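PDB 5JXF: Asp/Glu-specific dipeptidyl-peptidase, which removes dipeptides from the N-terminus of oligopeptides as a serine peptidase of the S46 family, with strict specificity for Asp or Glu at P1. Local coordinates for residues I349-S352 and Q353-K357; L418-L421 and G422-Y426; Q438-N441 and D442-N446; H690-P693 and S694-R697. All coordinates share one frame; numbering follows the deposited sequence.

Interaction 1: residues I349-S352 and Q353-K357; sequences IGES and QGLKK
Leu355 lies one helical turn beyond Glu351, and the two side chains run side by side in the same direction. Leu355 CB is 3.4 Å from Glu351 O, and Leu355 CG 3.1 Å from the same atom. The CD1 branch goes on to the glutamate's aliphatic part, where Leu355 CD1 meets Glu351 CG at 3.8 Å. This reach follows from CG standing beside the backbone N (chi1 -68°), which tips the branch back toward the preceding turn. Cutting Leu355 back to alanine removes CG and both methyls and is likely to open a gap beside Glu351 CG, Val302, Met686 and Ile689. The backbone is regular alpha-helix: Leu355 N donates to Glu351 O at 3.0 Å, and Gly354 N to Gly350 O at 2.8 Å. Lys356 lays its CG and CD over Ser352 O. The polar ends turn elsewhere: Ser352 OG bonds to Asn306 and Trp348 O, Glu351 OE1 to Asn306. The Glu351 side chain is about 6 Å from that of Arg680, assigned by similarity to P1 recognition. Helix 295-325 packs on these last turns of helix 328-357 through Ile301, Val302 and Ile310, and the loop between strands 673-680 and 698-702 touches Glu351 and Leu355.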
loop_
_atom_site.group_PDB
_atom_site.type_symbol
_atom_site.label_atom_id
_atom_site.label_comp_id
_atom_site.label_asym_id
_atom_site.label_seq_id
_atom_site.Cartn_x
_atom_site.Cartn_y
_atom_site.Cartn_z
ATOM N N ILE A 349 -11.010 10.808 6.540
ATOM C CA ILE A 349 -9.618 10.461 6.840
ATOM C C ILE A 349 -8.711 11.059 5.759
ATOM O O ILE A 349 -7.818 11.854 6.066
ATOM C CB ILE A 349 -9.449 8.933 6.960
ATOM C CG1 ILE A 349 -10.180 8.448 8.216
ATOM C CG2 ILE A 349 -7.963 8.508 6.951
ATOM C CD1 ILE A 349 -10.320 6.949 8.325
ATOM N N GLY A 350 -9.004 10.744 4.495
ATOM C CA GLY A 350 -8.253 11.281 3.371
ATOM C C GLY A 350 -8.260 12.790 3.269
ATOM O O GLY A 350 -7.247 13.410 2.953
ATOM N N GLU A 351 -9.419 13.386 3.531
ATOM C CA GLU A 351 -9.563 14.821 3.423
ATOM C C GLU A 351 -8.694 15.532 4.457
ATOM O O GLU A 351 -7.966 16.469 4.129
ATOM C CB GLU A 351 -11.031 15.215 3.586
ATOM C CG GLU A 351 -11.255 16.703 3.603
ATOM C CD GLU A 351 -12.739 17.073 3.732
ATOM O OE1 GLU A 351 -13.321 16.891 4.835
ATOM O OE2 GLU A 351 -13.319 17.510 2.710
ATOM N N SER A 352 -8.773 15.085 5.708
ATOM C CA SER A 352 -7.929 15.643 6.757
ATOM C C SER A 352 -6.449 15.387 6.446
ATOM O O SER A 352 -5.599 16.248 6.693
ATOM C CB SER A 352 -8.298 15.058 8.126
ATOM O OG SER A 352 -9.622 15.417 8.492
ATOM N N GLN A 353 -6.160 14.217 5.877
ATOM C CA GLN A 353 -4.791 13.849 5.500
ATOM C C GLN A 353 -4.227 14.795 4.440
ATOM O O GLN A 353 -3.151 15.363 4.625
ATOM C CB GLN A 353 -4.739 12.398 4.998
ATOM C CG GLN A 353 -3.327 11.857 4.774
ATOM C CD GLN A 353 -3.292 10.349 4.527
ATOM O OE1 GLN A 353 -4.051 9.587 5.132
ATOM N NE2 GLN A 353 -2.407 9.915 3.627
ATOM N N GLY A 354 -4.960 14.975 3.341
ATOM C CA GLY A 354 -4.521 15.834 2.249
ATOM C C GLY A 354 -4.449 17.318 2.579
ATOM O O GLY A 354 -3.613 18.037 2.034
ATOM N N LEU A 355 -5.345 17.794 3.442
ATOM C CA LEU A 355 -5.339 19.198 3.852
ATOM C C LEU A 355 -4.115 19.526 4.712
ATOM O O LEU A 355 -3.520 20.598 4.584
ATOM C CB LEU A 355 -6.622 19.545 4.622
ATOM C CG LEU A 355 -7.918 19.542 3.803
ATOM C CD1 LEU A 355 -9.132 19.645 4.703
ATOM C CD2 LEU A 355 -7.890 20.660 2.795
ATOM N N LYS A 356 -3.755 18.607 5.597
ATOM C CA LYS A 356 -2.564 18.785 6.413
ATOM C C LYS A 356 -1.331 18.712 5.529
ATOM O O LYS A 356 -0.552 19.656 5.460
ATOM C CB LYS A 356 -2.496 17.727 7.507
ATOM C CG LYS A 356 -3.504 17.905 8.628
ATOM C CD LYS A 356 -3.658 16.592 9.361
ATOM C CE LYS A 356 -4.520 16.716 10.593
ATOM N NZ LYS A 356 -4.549 15.435 11.357
ATOM N N LYS A 357 -1.189 17.588 4.834
ATOM C CA LYS A 357 -0.035 17.311 3.978
ATOM C C LYS A 357 0.279 18.450 3.011
ATOM O O LYS A 357 1.446 18.751 2.756
ATOM C CB LYS A 357 -0.267 16.010 3.196
ATOM C CG LYS A 357 0.846 15.655 2.232
ATOM C CD LYS A 357 0.653 14.269 1.630
ATOM C CE LYS A 357 1.902 13.825 0.875
ATOM N NZ LYS A 357 2.340 14.848 -0.118
#

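Interaction 2: residues L418-L421 and G422-Y426; sequences LLSL and GYKLY
Leu419 and Tyr423 meet one turn apart in a run of successive turns of one alpha-helix. Main-chain hydrogen bonds come first. Tyr423 N gives to Leu419 O at 2.9 Å and Gly422 N to Leu418 O at 3.0 Å. The next two amides bond less tightly. Lys424 N reaches Ser420 O at 3.3 Å with a bent N-H...O angle of 136°, and it makes a second, weak bond to Leu421 O. Leu421 O also accepts Leu425 N at 3.3 Å.

Side-chain carbons resting on carbonyl oxygens form the second group. Tyr423 CB is 3.4 Å from Leu419 O. Lys424 CG lies 3.5 Å from Ser420 O, because the lysine's first torsion (chi1 -69°) sets CG beside its own N and back along the helix. From there the extended chain runs past the serine, where Lys424 CE comes within 4.4 Å of Ser420 OG. That hydroxyl is bonded to Val413 O.

One aromatic contact is made outward: Tyr423 meets the ring of Phe408 edge to face. Separately, a hydrogen bond joins Tyr426 OH to Ser543 OG. The segment lies early in helix 417-435, with helix 386-415 against Leu419 and Tyr423, helix 530-545 against Leu419 and Tyr426, and Phe511 of helix 508-514 against Leu421 and Leu425.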
loop_
_atom_site.group_PDB
_atom_site.type_symbol
_atom_site.label_atom_id
_atom_site.label_comp_id
_atom_site.label_asym_id
_atom_site.label_seq_id
_atom_site.Cartn_x
_atom_site.Cartn_y
_atom_site.Cartn_z
ATOM N N LEU A 418 -31.938 3.076 17.019
ATOM C CA LEU A 418 -33.023 3.236 17.984
ATOM C C LEU A 418 -33.161 4.693 18.429
ATOM O O LEU A 418 -34.270 5.212 18.542
ATOM C CB LEU A 418 -32.817 2.333 19.203
ATOM C CG LEU A 418 -33.880 2.460 20.303
ATOM C CD1 LEU A 418 -34.319 1.094 20.815
ATOM C CD2 LEU A 418 -33.395 3.325 21.461
ATOM N N LEU A 419 -32.029 5.338 18.692
ATOM C CA LEU A 419 -32.001 6.753 19.037
ATOM C C LEU A 419 -32.530 7.572 17.866
ATOM O O LEU A 419 -33.172 8.611 18.043
ATOM C CB LEU A 419 -30.582 7.196 19.387
ATOM C CG LEU A 419 -29.842 6.421 20.488
ATOM C CD1 LEU A 419 -28.500 7.065 20.766
ATOM C CD2 LEU A 419 -30.677 6.352 21.760
ATOM N N SER A 420 -32.240 7.084 16.665
ATOM C CA SER A 420 -32.679 7.711 15.437
ATOM C C SER A 420 -34.202 7.745 15.366
ATOM O O SER A 420 -34.797 8.791 15.083
ATOM C CB SER A 420 -32.102 6.968 14.235
ATOM O OG SER A 420 -32.522 7.562 13.026
ATOM N N LEU A 421 -34.833 6.606 15.637
ATOM C CA LEU A 421 -36.287 6.531 15.565
ATOM C C LEU A 421 -36.914 7.354 16.688
ATOM O O LEU A 421 -37.946 8.008 16.497
ATOM C CB LEU A 421 -36.769 5.081 15.630
ATOM C CG LEU A 421 -38.293 4.943 15.534
ATOM C CD1 LEU A 421 -38.803 5.450 14.193
ATOM C CD2 LEU A 421 -38.747 3.509 15.782
ATOM N N GLY A 422 -36.276 7.326 17.852
ATOM C CA GLY A 422 -36.728 8.105 18.988
ATOM C C GLY A 422 -36.703 9.590 18.694
ATOM O O GLY A 422 -37.640 10.309 19.028
ATOM N N TYR A 423 -35.633 10.050 18.054
ATOM C CA TYR A 423 -35.505 11.465 17.723
ATOM C C TYR A 423 -36.530 11.938 16.682
ATOM O O TYR A 423 -36.828 13.135 16.598
ATOM C CB TYR A 423 -34.094 11.766 17.222
ATOM C CG TYR A 423 -33.877 13.223 16.884
ATOM C CD1 TYR A 423 -33.926 14.198 17.870
ATOM C CD2 TYR A 423 -33.649 13.627 15.579
ATOM C CE1 TYR A 423 -33.735 15.530 17.565
ATOM C CE2 TYR A 423 -33.456 14.952 15.266
ATOM C CZ TYR A 423 -33.497 15.899 16.264
ATOM O OH TYR A 423 -33.305 17.227 15.956
ATOM N N LYS A 424 -37.059 11.016 15.881
ATOM C CA LYS A 424 -38.111 11.390 14.936
ATOM C C LYS A 424 -39.436 11.579 15.664
ATOM O O LYS A 424 -40.250 12.408 15.268
ATOM C CB LYS A 424 -38.261 10.351 13.830
ATOM C CG LYS A 424 -37.083 10.294 12.877
ATOM C CD LYS A 424 -37.371 9.350 11.734
ATOM C CE LYS A 424 -36.129 9.073 10.908
ATOM N NZ LYS A 424 -36.508 8.205 9.766
ATOM N N LEU A 425 -39.649 10.807 16.726
ATOM C CA LEU A 425 -40.835 10.971 17.553
ATOM C C LEU A 425 -40.744 12.320 18.245
ATOM O O LEU A 425 -41.740 13.017 18.435
ATOM C CB LEU A 425 -40.955 9.843 18.573
ATOM C CG LEU A 425 -41.283 8.466 17.993
ATOM C CD1 LEU A 425 -41.360 7.425 19.096
ATOM C CD2 LEU A 425 -42.575 8.499 17.179
ATOM N N TYR A 426 -39.522 12.686 18.598
ATOM C CA TYR A 426 -39.254 13.972 19.204
ATOM C C TYR A 426 -39.716 15.114 18.311
ATOM O O TYR A 426 -40.351 16.056 18.765
ATOM C CB TYR A 426 -37.772 14.104 19.483
ATOM C CG TYR A 426 -37.386 15.346 20.232
ATOM C CD1 TYR A 426 -37.525 15.420 21.616
ATOM C CD2 TYR A 426 -36.852 16.441 19.562
ATOM C CE1 TYR A 426 -37.153 16.561 22.312
ATOM C CE2 TYR A 426 -36.476 17.583 20.245
ATOM C CZ TYR A 426 -36.629 17.637 21.617
ATOM O OH TYR A 426 -36.249 18.770 22.291
#

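Interaction 3: residues Q438-N441 and D442-N446; sequences QAFN and DRKEN
Phe440 and Lys444 meet one helical turn apart, ring against aliphatic chain. Lys444 CB lies over one face of the phenyl ring, and Lys444 CD approaches Phe440 CE2 at 3.9 Å. A bend at the third torsion (chi3 68°) then carries the amine away from the ring.

That amine has two partners. Its hydrogen bond goes to Leu515 O. Lys444 NZ also forms a salt bridge with Glu445 OE2 at 3.5 Å. Asn441 runs alongside the lysine, with Asn441 OD1 near Lys444 NZ at 3.7 Å but not bonded to it. This buried oxygen has no hydrogen-bond partner in the model, so the nearby positive charge may partly compensate it. A leucine in place of Lys444 would probably leave Leu515 O and Glu445 without their cationic mate.

The amides of Asp442 to Asn446 each bond to the carbonyl four residues back. Lys444 N gives to Phe440 O at 2.7 Å, and Arg443 N to Ala439 O at 3.0 Å. Asp442 N bonds to Gln438 O, and Glu445 N bonds to Asn441 O at 3.2 Å. Asp442 OD2 lies 3.1 Å from Gln438 O, but both are acceptors and no bond joins them.

Helix 437-450 is packed by helix 519-528 on Phe440 and Asn441 and by helix 417-435 on Ala439, Arg443 and Lys444. The i to i+4 bonding and side-chain pairing are those of an ordinary alpha-helix packed between two others in the helical part of the chain, away from the active site.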
loop_
_atom_site.group_PDB
_atom_site.type_symbol
_atom_site.label_atom_id
_atom_site.label_comp_id
_atom_site.label_asym_id
_atom_site.label_seq_id
_atom_site.Cartn_x
_atom_site.Cartn_y
_atom_site.Cartn_z
ATOM N N GLN A 438 -54.229 17.605 13.703
ATOM C CA GLN A 438 -54.442 16.928 12.427
ATOM C C GLN A 438 -53.117 16.762 11.687
ATOM O O GLN A 438 -52.896 15.758 11.011
ATOM C CB GLN A 438 -55.449 17.682 11.553
ATOM C CG GLN A 438 -56.186 16.774 10.573
ATOM C CD GLN A 438 -57.028 17.535 9.556
ATOM O OE1 GLN A 438 -56.757 18.698 9.242
ATOM N NE2 GLN A 438 -58.054 16.875 9.033
ATOM N N ALA A 439 -52.248 17.759 11.821
ATOM C CA ALA A 439 -50.916 17.701 11.248
ATOM C C ALA A 439 -50.097 16.603 11.929
ATOM O O ALA A 439 -49.337 15.885 11.276
ATOM C CB ALA A 439 -50.226 19.044 11.378
ATOM N N PHE A 440 -50.268 16.480 13.244
ATOM C CA PHE A 440 -49.610 15.433 14.020
ATOM C C PHE A 440 -49.945 14.051 13.468
ATOM O O PHE A 440 -49.057 13.278 13.101
ATOM C CB PHE A 440 -50.016 15.522 15.500
ATOM C CG PHE A 440 -49.518 14.375 16.338
ATOM C CD1 PHE A 440 -48.244 14.400 16.883
ATOM C CD2 PHE A 440 -50.323 13.269 16.583
ATOM C CE1 PHE A 440 -47.780 13.341 17.649
ATOM C CE2 PHE A 440 -49.864 12.209 17.346
ATOM C CZ PHE A 440 -48.593 12.246 17.883
ATOM N N ASN A 441 -51.238 13.755 13.415
ATOM C CA ASN A 441 -51.707 12.452 12.978
ATOM C C ASN A 441 -51.438 12.179 11.504
ATOM O O ASN A 441 -51.347 11.023 11.096
ATOM C CB ASN A 441 -53.198 12.311 13.266
ATOM C CG ASN A 441 -53.502 12.257 14.750
ATOM O OD1 ASN A 441 -52.804 11.588 15.521
ATOM N ND2 ASN A 441 -54.552 12.962 15.162
ATOM N N ASP A 442 -51.316 13.233 10.703
ATOM C CA ASP A 442 -50.952 13.061 9.302
ATOM C C ASP A 442 -49.501 12.593 9.195
ATOM O O ASP A 442 -49.198 11.594 8.529
ATOM C CB ASP A 442 -51.163 14.360 8.516
ATOM C CG ASP A 442 -52.578 14.489 7.972
ATOM O OD1 ASP A 442 -53.174 13.450 7.617
ATOM O OD2 ASP A 442 -53.098 15.623 7.908
ATOM N N ARG A 443 -48.608 13.309 9.872
ATOM C CA ARG A 443 -47.189 12.987 9.815
ATOM C C ARG A 443 -46.835 11.783 10.689
ATOM O O ARG A 443 -45.794 11.153 10.486
ATOM C CB ARG A 443 -46.358 14.207 10.208
ATOM C CG ARG A 443 -46.485 15.335 9.198
ATOM C CD ARG A 443 -45.585 16.513 9.519
ATOM N NE ARG A 443 -45.785 17.604 8.565
ATOM C CZ ARG A 443 -45.227 18.807 8.668
ATOM N NH1 ARG A 443 -44.423 19.085 9.688
ATOM N NH2 ARG A 443 -45.476 19.735 7.750
ATOM N N LYS A 444 -47.698 11.456 11.649
ATOM C CA LYS A 444 -47.493 10.244 12.444
ATOM C C LYS A 444 -47.776 9.005 11.591
ATOM O O LYS A 444 -46.991 8.055 11.579
ATOM C CB LYS A 444 -48.377 10.239 13.696
ATOM C CG LYS A 444 -48.063 9.100 14.646
ATOM C CD LYS A 444 -49.182 8.830 15.621
ATOM C CE LYS A 444 -50.402 8.285 14.912
ATOM N NZ LYS A 444 -51.546 8.110 15.852
ATOM N N GLU A 445 -48.898 9.029 10.870
ATOM C CA GLU A 445 -49.297 7.903 10.028
ATOM C C GLU A 445 -48.335 7.759 8.861
ATOM O O GLU A 445 -48.094 6.654 8.375
ATOM C CB GLU A 445 -50.733 8.067 9.506
ATOM C CG GLU A 445 -51.834 8.021 10.571
ATOM C CD GLU A 445 -51.825 6.742 11.401
ATOM O OE1 GLU A 445 -51.562 5.653 10.842
ATOM O OE2 GLU A 445 -52.092 6.825 12.620
ATOM N N ASN A 446 -47.783 8.880 8.412
ATOM C CA ASN A 446 -46.785 8.839 7.357
ATOM C C ASN A 446 -45.456 8.308 7.890
ATOM O O ASN A 446 -44.722 7.623 7.175
ATOM C CB ASN A 446 -46.601 10.222 6.731
ATOM C CG ASN A 446 -45.549 10.225 5.636
ATOM O OD1 ASN A 446 -44.379 10.524 5.882
ATOM N ND2 ASN A 446 -45.957 9.873 4.418
#

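Interaction 4: residues H690-P693 and S694-R697; sequences HYDP and SICR
The backbone reverses in a type I beta turn over Asp692 to Ile695, where Asp692 O accepts Ile695 N at 3.3 Å from above its carbonyl plane, and Cys696 N adds an i to i+4 bond to Asp692 O at 2.9 Å. This second donor lies nearly in line with the C=O bond.

The aspartate side chain braces the same turn by forming an Asx turn. CG stands opposite its own N (chi1 178°), which brings the carboxylate over the amide two residues on. Ser694 N donates to Asp692 OD1 at 3.0 Å, on the anti side. Ser694 OG gives a second bond to Asp692 OD1 at 2.9 Å, from the same face of the carboxylate. Two bonds thus grip one oxygen and probably limit the turning of the carboxylate.

Cys696 faces Tyr691. Its sulfur lies over the ring in a sulfur-aromatic contact, and Cys696 CB touches Tyr691 CE1 at 3.6 Å. The thiol sulfur also accepts Asp692 N at 3.5 Å.

Arg697 folds back at its second torsion. Arg697 NH1 donates to Pro693 O at 2.7 Å and also to Cys696 O, tying both carbonyls to one guanidinium nitrogen. The other nitrogens bond to Lys593 O and Gly594 O.

This turn belongs to the loop joining antiparallel strands 673-680 and 698-702. Cys696 is about 7 Å, side chain to side chain, from Arg680 on the first strand, a residue implicated by similarity in P1 specificity.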
loop_
_atom_site.group_PDB
_atom_site.type_symbol
_atom_site.label_atom_id
_atom_site.label_comp_id
_atom_site.label_asym_id
_atom_site.label_seq_id
_atom_site.Cartn_x
_atom_site.Cartn_y
_atom_site.Cartn_z
ATOM N N HIS A 690 -9.812 22.092 -1.192
ATOM C CA HIS A 690 -8.622 22.554 -1.901
ATOM C C HIS A 690 -8.347 21.643 -3.085
ATOM O O HIS A 690 -8.163 20.437 -2.912
ATOM C CB HIS A 690 -7.408 22.587 -0.965
ATOM C CG HIS A 690 -6.129 22.989 -1.637
ATOM N ND1 HIS A 690 -4.992 22.212 -1.594
ATOM C CD2 HIS A 690 -5.802 24.093 -2.349
ATOM C CE1 HIS A 690 -4.021 22.815 -2.258
ATOM N NE2 HIS A 690 -4.485 23.961 -2.722
ATOM N N TYR A 691 -8.330 22.217 -4.286
ATOM C CA TYR A 691 -8.044 21.452 -5.494
ATOM C C TYR A 691 -6.570 21.613 -5.892
ATOM O O TYR A 691 -6.095 22.724 -6.083
ATOM C CB TYR A 691 -8.968 21.893 -6.640
ATOM C CG TYR A 691 -8.800 21.094 -7.922
ATOM C CD1 TYR A 691 -9.546 19.947 -8.153
ATOM C CD2 TYR A 691 -7.890 21.485 -8.896
ATOM C CE1 TYR A 691 -9.394 19.222 -9.317
ATOM C CE2 TYR A 691 -7.733 20.759 -10.058
ATOM C CZ TYR A 691 -8.485 19.638 -10.262
ATOM O OH TYR A 691 -8.316 18.918 -11.418
ATOM N N ASP A 692 -5.848 20.500 -5.994
ATOM C CA ASP A 692 -4.459 20.505 -6.469
ATOM C C ASP A 692 -4.425 19.647 -7.723
ATOM O O ASP A 692 -4.691 18.449 -7.664
ATOM C CB ASP A 692 -3.505 19.978 -5.388
ATOM C CG ASP A 692 -2.023 19.915 -5.838
ATOM O OD1 ASP A 692 -1.704 19.871 -7.046
ATOM O OD2 ASP A 692 -1.156 19.887 -4.942
ATOM N N PRO A 693 -4.115 20.267 -8.870
ATOM C CA PRO A 693 -4.218 19.619 -10.187
ATOM C C PRO A 693 -3.199 18.505 -10.426
ATOM O O PRO A 693 -3.396 17.669 -11.318
ATOM C CB PRO A 693 -3.976 20.777 -11.166
ATOM C CG PRO A 693 -3.219 21.796 -10.379
ATOM C CD PRO A 693 -3.717 21.683 -8.970
ATOM N N SER A 694 -2.116 18.488 -9.655
ATOM C CA SER A 694 -1.095 17.508 -9.913
ATOM C C SER A 694 -1.477 16.165 -9.286
ATOM O O SER A 694 -0.958 15.124 -9.695
ATOM C CB SER A 694 0.266 17.997 -9.397
ATOM O OG SER A 694 0.295 17.999 -7.990
ATOM N N ILE A 695 -2.399 16.179 -8.318
ATOM C CA ILE A 695 -2.808 14.938 -7.655
ATOM C C ILE A 695 -4.334 14.698 -7.553
ATOM O O ILE A 695 -4.771 13.675 -7.030
ATOM C CB ILE A 695 -2.212 14.860 -6.223
ATOM C CG1 ILE A 695 -2.674 16.047 -5.365
ATOM C CG2 ILE A 695 -0.641 14.721 -6.252
ATOM C CD1 ILE A 695 -2.158 15.985 -3.885
ATOM N N CYS A 696 -5.154 15.622 -8.033
ATOM C CA CYS A 696 -6.592 15.378 -8.019
ATOM C C CYS A 696 -7.016 14.701 -9.304
ATOM O O CYS A 696 -6.792 15.216 -10.388
ATOM C CB CYS A 696 -7.363 16.683 -7.799
ATOM S SG CYS A 696 -7.103 17.278 -6.110
ATOM N N ARG A 697 -7.583 13.511 -9.178
ATOM C CA ARG A 697 -8.041 12.780 -10.339
ATOM C C ARG A 697 -9.405 12.179 -10.068
ATOM O O ARG A 697 -9.725 11.823 -8.938
ATOM C CB ARG A 697 -7.061 11.647 -10.727
ATOM C CG ARG A 697 -5.658 12.080 -11.079
ATOM C CD ARG A 697 -5.580 12.780 -12.436
ATOM N NE ARG A 697 -4.198 13.089 -12.820
ATOM C CZ ARG A 697 -3.546 14.182 -12.429
ATOM N NH1 ARG A 697 -4.142 15.076 -11.631
ATOM N NH2 ARG A 697 -2.295 14.382 -12.823
#

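The four contacts come in series along the chain, from interaction 1 to interaction 4, and fall into two groups. Interactions 1 and 4 have centres about 13 Å apart and touch: Leu355 CD2 packs on His690 CB at 4.3 Å. The end of helix 328-357 thereby meets the loop between strands 673-680 and 698-702, close to Arg680 and the bound aspartic acid. Interactions 2 and 3 lie on consecutive helices, 417-435 and 437-450, with centres about 16 Å apart and no direct touch. They stand across the chain's centre from interaction 4, whose centre is 40 and 48 Å away. One pair thus lies near the substrate site, while the other belongs to a remote helical region.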